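Local coordinates for protein enolase (alpha proteobacterium BAL199, PDB 3UGV) that probably acts as a magnesium-dependent lyase or related enzyme of the enolase superfamily, with substrate and reaction unassigned, at residues F[197-206]-F[236-244]; F[221-232]-F[247-258]. All blocks are in the same frame, centred on the assembly; numbering follows the deposited sequence.

In the fold
Both interactions belong to the parallel beta/alpha barrel of the enolase C-terminal domain. Interaction 2 joins strands 221-225 and 249-251 and carries two magnesium ligands, Asp-225 and Glu-251; Glu-277 completes the protein share of the site. Interaction 1 lies outside that wall, where helices 202-216 and 232-242 run side by side. The centres of the two interactions are about 11 Å apart. They meet directly: Met-197 N lies 3.1 Å from Asp-225 O, a probable hydrogen bond, and Met-197 CE packs 3.6 Å from Val-224 CG2. Arg-238 CD also rests 3.8 Å from Leu-230 CD1. The nearest side-chain atom of Met-197 is about 11 Å from that magnesium ion.

Interaction 1 (F[197-206]-F[236-244]); sequences MGRDDPAVDI and MHRTRQIDD
Arg-238 turns the end of its guanidinium onto a single backbone oxygen, Arg-199 O, and grips it with two nitrogens. The contact joins neighbouring helices 202-216 and 232-242 on the outside of a beta/alpha barrel. The axes of segments 202-206 and 236-242 approach to 10.8 Å and run the same way, 29° apart. Arg-238 NH2 bonds to Arg-199 O at 2.9 Å and Arg-238 NH1 to the same oxygen at 3.1 Å, both close to the guanidinium plane. The Arg-238 chain is extended from CG to NE, which carries the charge across to the loop before helix 202-216. Pro-202 CG covers one guanidinium face, 3.8 Å from Arg-238 CZ.

Asp-205 links the charges into a network. Asp-205 OD1 forms a salt bridge with Arg-199 NH1 at 2.7 Å and also accepts from the backbone N of Gly-198 and Arg-199. Asp-205 OD2 makes a longer salt bridge, 3.4 Å, to Arg-238 NH1, with carboxylate and guanidinium planes 66° apart. An asparagine in its place would probably leave both arginines without their shared negative mate and weaken the hold on the loop at Gly-198 and Arg-199. Farther along, the contact is mostly apolar: Ile-206 CG1 meets Ile-242 CG2 at 3.8 Å, while Ile-206 CD1 lies against Gln-241 OE1. A water donates to Asp-205 OD2 at 2.8 Å and accepts a weak bond from Arg-238 NH1.

Interaction 2 (F[221-232]-F[247-258]); sequences ALMVDFNQGLDM and LEWIEEPVVYDN. With MG (magnesium ion), chain B.
Strands 221-225 and 249-251 run parallel, their axes 4.7 Å apart at closest and inclined by 22°, and backbone bonds continue past their ends from Phe-226, Gln-228 and Leu-230 to Glu-251, Glu-252 and Pro-253. Phe-226 N to Glu-251 O is nearly straight at 178°.

Asp-225 and Glu-251 point to the same face of the sheet and share one magnesium ion. Asp-225 OD2 binds the magnesium at 2.0 Å and Glu-251 OE2 at 1.9 Å. Asp-225 OD2 and Glu-251 OE2 are 2.5 Å apart, consistent with their sharing the metal. Three waters and Glu-277 complete the sphere. With CG anti to the backbone N (chi1 -163°), the Asp-225 carboxylate swings toward Glu-251 and puts OD2 on the metal, while OD1 accepts from Asn-227 N in an Asx turn. Second-shell partners steady Glu-251: its OE1 accepts from Trp-249 NE1 and pairs with Lys-194.

Met-223 CG sits over the face of the Trp-249 six-membered ring, 3.3 Å from its centroid, a CH-pi contact. Ile-250 points to the opposite face, where its CG2 lies 3.8 Å from Phe-226 CE2, at the ring edge. Gln-228 OE1 receives Tyr-256 N at 3.1 Å, from above the amide plane.

The pair forms a beta-alpha-beta unit with helix 232-242, whose Ile-242 packs on Phe-226 and Leu-247. In the barrel wall, strand 192-196 bonds along 221-225, and strand 273-275 follows 249-251.

Interaction 1 (F[197-206]-F[236-244])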
# COMPACT_ATOMS: atom_id res chain seq x y z
N MET F 197 -16.54 31.11 5.98
CA MET F 197 -15.25 31.63 6.41
C MET F 197 -14.36 31.93 5.20
O MET F 197 -14.65 31.51 4.07
CB MET F 197 -14.54 30.65 7.35
CG MET F 197 -15.17 30.54 8.75
SD MET F 197 -14.00 29.86 9.96
CE MET F 197 -14.95 29.93 11.48
N GLY F 198 -13.28 32.66 5.44
CA GLY F 198 -12.37 33.02 4.38
C GLY F 198 -12.10 34.52 4.31
O GLY F 198 -11.79 35.04 3.24
N ARG F 199 -12.21 35.21 5.44
CA ARG F 199 -11.85 36.62 5.47
C ARG F 199 -10.36 36.79 5.21
O ARG F 199 -9.60 35.83 5.28
CB ARG F 199 -12.25 37.22 6.82
CG ARG F 199 -13.75 37.45 6.92
CD ARG F 199 -14.20 37.56 8.35
NE ARG F 199 -15.66 37.62 8.44
CZ ARG F 199 -16.46 36.55 8.52
NH1 ARG F 199 -15.95 35.33 8.51
NH2 ARG F 199 -17.77 36.71 8.60
N ASP F 200 -9.94 38.01 4.89
CA ASP F 200 -8.52 38.30 4.72
C ASP F 200 -7.73 38.01 5.99
O ASP F 200 -6.64 37.45 5.93
CB ASP F 200 -8.30 39.75 4.31
CG ASP F 200 -8.74 40.01 2.88
OD1 ASP F 200 -8.33 39.24 1.99
OD2 ASP F 200 -9.49 40.98 2.65
N ASP F 201 -8.28 38.41 7.12
CA ASP F 201 -7.68 38.14 8.42
C ASP F 201 -8.40 36.95 9.08
O ASP F 201 -9.54 37.08 9.51
CB ASP F 201 -7.79 39.37 9.32
CG ASP F 201 -7.05 39.21 10.65
OD1 ASP F 201 -6.45 38.14 10.91
OD2 ASP F 201 -7.07 40.17 11.45
N PRO F 202 -7.72 35.80 9.15
CA PRO F 202 -8.21 34.57 9.79
C PRO F 202 -8.72 34.81 11.21
O PRO F 202 -9.66 34.16 11.66
CB PRO F 202 -6.96 33.71 9.88
CG PRO F 202 -6.04 34.25 8.88
CD PRO F 202 -6.31 35.70 8.76
N ALA F 203 -8.10 35.75 11.92
CA ALA F 203 -8.49 36.03 13.29
C ALA F 203 -9.93 36.49 13.31
O ALA F 203 -10.64 36.25 14.27
CB ALA F 203 -7.58 37.11 13.91
N VAL F 204 -10.36 37.15 12.24
CA VAL F 204 -11.72 37.67 12.20
C VAL F 204 -12.74 36.55 11.91
O VAL F 204 -13.88 36.62 12.36
CB VAL F 204 -11.85 38.84 11.21
CG1 VAL F 204 -13.24 39.44 11.27
CG2 VAL F 204 -10.82 39.92 11.54
N ASP F 205 -12.32 35.52 11.18
CA ASP F 205 -13.18 34.34 10.98
C ASP F 205 -13.51 33.72 12.34
O ASP F 205 -14.65 33.39 12.63
CB ASP F 205 -12.46 33.29 10.13
CG ASP F 205 -12.58 33.54 8.65
OD1 ASP F 205 -13.55 34.19 8.21
OD2 ASP F 205 -11.69 33.06 7.91
N ILE F 206 -12.48 33.56 13.16
CA ILE F 206 -12.62 32.92 14.45
C ILE F 206 -13.46 33.80 15.36
O ILE F 206 -14.32 33.34 16.10
CB ILE F 206 -11.22 32.68 15.06
CG1 ILE F 206 -10.52 31.53 14.32
CG2 ILE F 206 -11.30 32.42 16.56
CD1 ILE F 206 -9.08 31.37 14.68
N MET F 236 -3.69 24.65 5.29
CA MET F 236 -3.06 23.93 6.39
C MET F 236 -3.06 24.84 7.61
O MET F 236 -3.46 24.43 8.69
CB MET F 236 -1.64 23.48 6.01
CG MET F 236 -1.60 22.39 4.94
SD MET F 236 0.07 21.87 4.54
CE MET F 236 0.59 21.29 6.18
N HIS F 237 -2.64 26.08 7.41
CA HIS F 237 -2.60 27.06 8.47
C HIS F 237 -3.99 27.36 9.04
O HIS F 237 -4.18 27.38 10.27
CB HIS F 237 -1.95 28.36 7.99
CG HIS F 237 -0.48 28.22 7.71
ND1 HIS F 237 0.42 27.82 8.68
CD2 HIS F 237 0.24 28.42 6.59
CE1 HIS F 237 1.63 27.78 8.16
NE2 HIS F 237 1.55 28.14 6.89
N ARG F 238 -4.96 27.60 8.17
CA ARG F 238 -6.24 28.09 8.65
C ARG F 238 -7.12 27.00 9.24
O ARG F 238 -7.79 27.24 10.25
CB ARG F 238 -6.98 28.86 7.58
CG ARG F 238 -6.32 30.18 7.19
CD ARG F 238 -7.10 30.70 6.01
NE ARG F 238 -6.75 32.06 5.62
CZ ARG F 238 -7.60 33.07 5.63
NH1 ARG F 238 -8.86 32.90 6.04
NH2 ARG F 238 -7.18 34.27 5.26
N THR F 239 -7.13 25.82 8.63
CA THR F 239 -7.94 24.74 9.20
C THR F 239 -7.34 24.31 10.54
O THR F 239 -8.06 23.97 11.46
CB THR F 239 -8.12 23.52 8.28
OG1 THR F 239 -6.85 22.92 8.04
CG2 THR F 239 -8.82 23.91 6.95
N ARG F 240 -6.02 24.32 10.65
CA ARG F 240 -5.41 23.95 11.91
C ARG F 240 -5.88 24.93 13.02
O ARG F 240 -6.14 24.52 14.16
CB ARG F 240 -3.90 23.94 11.78
CG ARG F 240 -3.18 23.67 13.09
CD ARG F 240 -1.68 23.85 12.93
NE ARG F 240 -0.96 23.53 14.15
CZ ARG F 240 0.36 23.55 14.27
NH1 ARG F 240 1.13 23.87 13.23
NH2 ARG F 240 0.91 23.24 15.42
N GLN F 241 -6.00 26.20 12.68
CA GLN F 241 -6.35 27.22 13.66
C GLN F 241 -7.73 26.99 14.22
O GLN F 241 -8.00 27.37 15.35
CB GLN F 241 -6.33 28.62 13.05
CG GLN F 241 -4.99 29.23 12.83
CD GLN F 241 -5.15 30.64 12.29
OE1 GLN F 241 -6.01 31.40 12.74
NE2 GLN F 241 -4.35 30.98 11.28
N ILE F 242 -8.61 26.39 13.43
CA ILE F 242 -9.99 26.19 13.87
C ILE F 242 -10.33 24.76 14.27
O ILE F 242 -11.48 24.47 14.64
CB ILE F 242 -11.02 26.62 12.82
CG1 ILE F 242 -10.76 25.92 11.48
CG2 ILE F 242 -11.02 28.13 12.64
CD1 ILE F 242 -11.78 26.31 10.42
N ASP F 243 -9.33 23.88 14.23
CA ASP F 243 -9.59 22.46 14.47
C ASP F 243 -10.04 22.18 15.90
O ASP F 243 -10.63 21.15 16.17
CB ASP F 243 -8.37 21.61 14.12
CG ASP F 243 -8.73 20.16 13.88
OD1 ASP F 243 -9.85 19.90 13.41
OD2 ASP F 243 -7.90 19.27 14.15
N ASP F 244 -9.78 23.11 16.82
CA ASP F 244 -10.21 22.92 18.20
C ASP F 244 -11.40 23.78 18.65
O ASP F 244 -11.75 23.79 19.82
CB ASP F 244 -9.04 23.10 19.17
CG ASP F 244 -7.95 22.07 18.95
OD1 ASP F 244 -8.27 20.98 18.42
OD2 ASP F 244 -6.78 22.34 19.30
O HOH W 1 -9.68 31.09 8.29

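Interaction 2 (F[221-232]-F[247-258])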
# COMPACT_ATOMS: atom_id res chain seq x y z
N ALA F 221 -25.06 23.60 16.34
CA ALA F 221 -23.93 23.15 15.54
C ALA F 221 -23.59 24.21 14.52
O ALA F 221 -24.49 24.83 13.95
CB ALA F 221 -24.28 21.83 14.85
N LEU F 222 -22.29 24.44 14.30
CA LEU F 222 -21.82 25.30 13.21
C LEU F 222 -21.06 24.51 12.15
O LEU F 222 -20.09 23.80 12.44
CB LEU F 222 -20.92 26.43 13.72
CG LEU F 222 -21.55 27.38 14.73
CD1 LEU F 222 -20.52 28.42 15.13
CD2 LEU F 222 -22.77 28.04 14.12
N MET F 223 -21.52 24.62 10.91
CA MET F 223 -20.85 24.00 9.78
C MET F 223 -20.11 25.12 9.08
O MET F 223 -20.69 26.15 8.76
CB MET F 223 -21.87 23.37 8.82
CG MET F 223 -22.61 22.15 9.34
SD MET F 223 -23.77 22.51 10.70
CE MET F 223 -25.00 21.25 10.36
N VAL F 224 -18.83 24.95 8.85
CA VAL F 224 -18.06 26.02 8.26
C VAL F 224 -17.69 25.67 6.82
O VAL F 224 -17.24 24.57 6.53
CB VAL F 224 -16.81 26.33 9.10
CG1 VAL F 224 -15.64 26.79 8.23
CG2 VAL F 224 -17.15 27.36 10.17
N ASP F 225 -17.92 26.62 5.92
CA ASP F 225 -17.64 26.43 4.50
C ASP F 225 -16.68 27.50 3.98
O ASP F 225 -16.95 28.70 4.13
CB ASP F 225 -18.93 26.50 3.69
CG ASP F 225 -18.79 25.92 2.29
OD1 ASP F 225 -17.66 25.89 1.72
OD2 ASP F 225 -19.81 25.47 1.75
N PHE F 226 -15.58 27.06 3.38
CA PHE F 226 -14.60 27.99 2.83
C PHE F 226 -14.82 28.24 1.36
O PHE F 226 -14.18 29.09 0.77
CB PHE F 226 -13.19 27.45 3.02
CG PHE F 226 -12.64 27.62 4.39
CD1 PHE F 226 -12.04 28.81 4.77
CD2 PHE F 226 -12.69 26.58 5.31
CE1 PHE F 226 -11.51 28.97 6.04
CE2 PHE F 226 -12.17 26.74 6.59
CZ PHE F 226 -11.59 27.93 6.95
N ASN F 227 -15.71 27.46 0.75
CA ASN F 227 -15.98 27.58 -0.68
C ASN F 227 -14.75 27.54 -1.57
O ASN F 227 -14.63 28.36 -2.47
CB ASN F 227 -16.80 28.84 -0.97
CG ASN F 227 -18.23 28.72 -0.48
OD1 ASN F 227 -19.02 27.96 -1.05
ND2 ASN F 227 -18.57 29.45 0.57
N GLN F 228 -13.84 26.60 -1.31
CA GLN F 228 -12.67 26.39 -2.16
C GLN F 228 -11.75 27.61 -2.20
O GLN F 228 -10.96 27.74 -3.12
CB GLN F 228 -13.12 26.09 -3.59
CG GLN F 228 -14.00 24.88 -3.74
CD GLN F 228 -14.37 24.62 -5.19
OE1 GLN F 228 -13.50 24.37 -6.03
NE2 GLN F 228 -15.66 24.71 -5.50
N GLY F 229 -11.86 28.50 -1.22
CA GLY F 229 -11.14 29.77 -1.30
C GLY F 229 -9.66 29.76 -0.95
O GLY F 229 -8.98 30.79 -1.08
N LEU F 230 -9.15 28.63 -0.49
CA LEU F 230 -7.78 28.59 0.01
C LEU F 230 -6.91 27.73 -0.87
O LEU F 230 -7.39 26.81 -1.52
CB LEU F 230 -7.75 28.03 1.44
CG LEU F 230 -8.74 28.63 2.42
CD1 LEU F 230 -8.52 28.01 3.78
CD2 LEU F 230 -8.58 30.14 2.49
N ASP F 231 -5.61 28.04 -0.89
CA ASP F 231 -4.64 27.14 -1.50
C ASP F 231 -4.16 26.23 -0.38
O ASP F 231 -4.55 26.43 0.77
CB ASP F 231 -3.51 27.91 -2.20
CG ASP F 231 -2.53 28.62 -1.22
OD1 ASP F 231 -2.36 28.18 -0.06
OD2 ASP F 231 -1.91 29.62 -1.65
N MET F 232 -3.34 25.23 -0.70
CA MET F 232 -2.98 24.24 0.31
C MET F 232 -2.24 24.83 1.51
O MET F 232 -2.50 24.43 2.64
CB MET F 232 -2.21 23.08 -0.31
CG MET F 232 -3.11 21.94 -0.75
SD MET F 232 -4.13 21.30 0.61
CE MET F 232 -2.89 20.46 1.59
N LEU F 247 -16.23 22.82 15.82
CA LEU F 247 -17.13 22.92 14.66
C LEU F 247 -17.73 21.57 14.31
O LEU F 247 -17.13 20.52 14.59
CB LEU F 247 -16.37 23.44 13.44
CG LEU F 247 -15.66 24.78 13.64
CD1 LEU F 247 -14.75 25.06 12.46
CD2 LEU F 247 -16.71 25.89 13.84
N GLU F 248 -18.91 21.58 13.70
CA GLU F 248 -19.57 20.36 13.27
C GLU F 248 -18.81 19.75 12.08
O GLU F 248 -18.58 18.55 12.02
CB GLU F 248 -21.01 20.64 12.86
CG GLU F 248 -21.73 19.45 12.22
CD GLU F 248 -22.29 18.45 13.22
OE1 GLU F 248 -22.22 18.73 14.44
OE2 GLU F 248 -22.82 17.41 12.78
N TRP F 249 -18.40 20.60 11.15
CA TRP F 249 -17.48 20.17 10.11
C TRP F 249 -16.84 21.34 9.42
O TRP F 249 -17.30 22.47 9.57
CB TRP F 249 -18.17 19.27 9.07
CG TRP F 249 -19.15 19.96 8.14
CD1 TRP F 249 -18.90 20.98 7.26
CD2 TRP F 249 -20.52 19.59 7.93
NE1 TRP F 249 -20.04 21.29 6.55
CE2 TRP F 249 -21.04 20.44 6.93
CE3 TRP F 249 -21.36 18.62 8.49
CZ2 TRP F 249 -22.36 20.37 6.50
CZ3 TRP F 249 -22.67 18.55 8.06
CH2 TRP F 249 -23.16 19.42 7.08
N ILE F 250 -15.78 21.06 8.66
CA ILE F 250 -15.12 22.04 7.81
C ILE F 250 -15.28 21.63 6.33
O ILE F 250 -14.95 20.50 5.94
CB ILE F 250 -13.63 22.15 8.15
CG1 ILE F 250 -13.46 22.62 9.59
CG2 ILE F 250 -12.91 23.07 7.18
CD1 ILE F 250 -12.05 22.38 10.10
N GLU F 251 -15.78 22.55 5.52
CA GLU F 251 -16.21 22.21 4.17
C GLU F 251 -15.33 22.86 3.10
O GLU F 251 -15.06 24.06 3.18
CB GLU F 251 -17.67 22.64 3.98
CG GLU F 251 -18.34 22.14 2.74
CD GLU F 251 -19.81 22.57 2.68
OE1 GLU F 251 -20.51 22.50 3.73
OE2 GLU F 251 -20.25 22.99 1.60
N GLU F 252 -14.89 22.03 2.15
CA GLU F 252 -14.15 22.44 0.93
C GLU F 252 -13.15 23.58 1.10
O GLU F 252 -13.35 24.68 0.56
CB GLU F 252 -15.11 22.76 -0.21
CG GLU F 252 -15.80 21.54 -0.81
CD GLU F 252 -16.59 21.85 -2.07
OE1 GLU F 252 -17.20 22.94 -2.16
OE2 GLU F 252 -16.59 20.99 -2.99
N PRO F 253 -12.08 23.34 1.86
CA PRO F 253 -11.14 24.46 2.02
C PRO F 253 -10.39 24.79 0.73
O PRO F 253 -10.01 25.94 0.56
CB PRO F 253 -10.17 23.96 3.11
CG PRO F 253 -10.42 22.48 3.23
CD PRO F 253 -11.83 22.24 2.80
N VAL F 254 -10.16 23.81 -0.14
CA VAL F 254 -9.36 24.01 -1.35
C VAL F 254 -10.14 23.58 -2.58
O VAL F 254 -11.25 23.09 -2.46
CB VAL F 254 -8.01 23.25 -1.30
CG1 VAL F 254 -7.21 23.65 -0.08
CG2 VAL F 254 -8.22 21.74 -1.33
N VAL F 255 -9.55 23.78 -3.75
CA VAL F 255 -10.24 23.49 -5.01
C VAL F 255 -10.65 22.01 -5.11
O VAL F 255 -9.88 21.11 -4.78
CB VAL F 255 -9.40 23.91 -6.24
CG1 VAL F 255 -8.15 23.07 -6.33
CG2 VAL F 255 -10.23 23.77 -7.49
N TYR F 256 -11.87 21.78 -5.58
CA TYR F 256 -12.57 20.53 -5.33
C TYR F 256 -11.95 19.26 -5.87
O TYR F 256 -12.24 18.19 -5.35
CB TYR F 256 -14.04 20.62 -5.76
CG TYR F 256 -14.32 20.60 -7.28
CD1 TYR F 256 -14.22 19.41 -8.02
CD2 TYR F 256 -14.74 21.75 -7.94
CE1 TYR F 256 -14.52 19.39 -9.40
CE2 TYR F 256 -15.04 21.74 -9.32
CZ TYR F 256 -14.93 20.56 -10.03
OH TYR F 256 -15.23 20.57 -11.38
N ASP F 257 -11.12 19.36 -6.91
CA ASP F 257 -10.51 18.14 -7.47
C ASP F 257 -9.10 17.85 -6.95
O ASP F 257 -8.42 16.96 -7.45
CB ASP F 257 -10.54 18.14 -9.01
CG ASP F 257 -9.74 19.28 -9.62
OD1 ASP F 257 -9.24 20.14 -8.86
OD2 ASP F 257 -9.62 19.33 -10.86
N ASN F 258 -8.66 18.60 -5.93
CA ASN F 258 -7.36 18.34 -5.31
C ASN F 258 -7.47 17.28 -4.23
O ASN F 258 -7.50 17.60 -3.05
CB ASN F 258 -6.76 19.63 -4.72
CG ASN F 258 -5.38 19.41 -4.15
OD1 ASN F 258 -4.82 18.34 -4.35
ND2 ASN F 258 -4.83 20.41 -3.45
MG MG B . -20.62 24.39 0.32
O HOH W 2 -20.68 25.93 -1.09
O HOH W 3 -7.08 25.38 -3.84
O HOH W 4 -22.68 24.79 0.38
O HOH W 5 -18.56 24.28 -0.18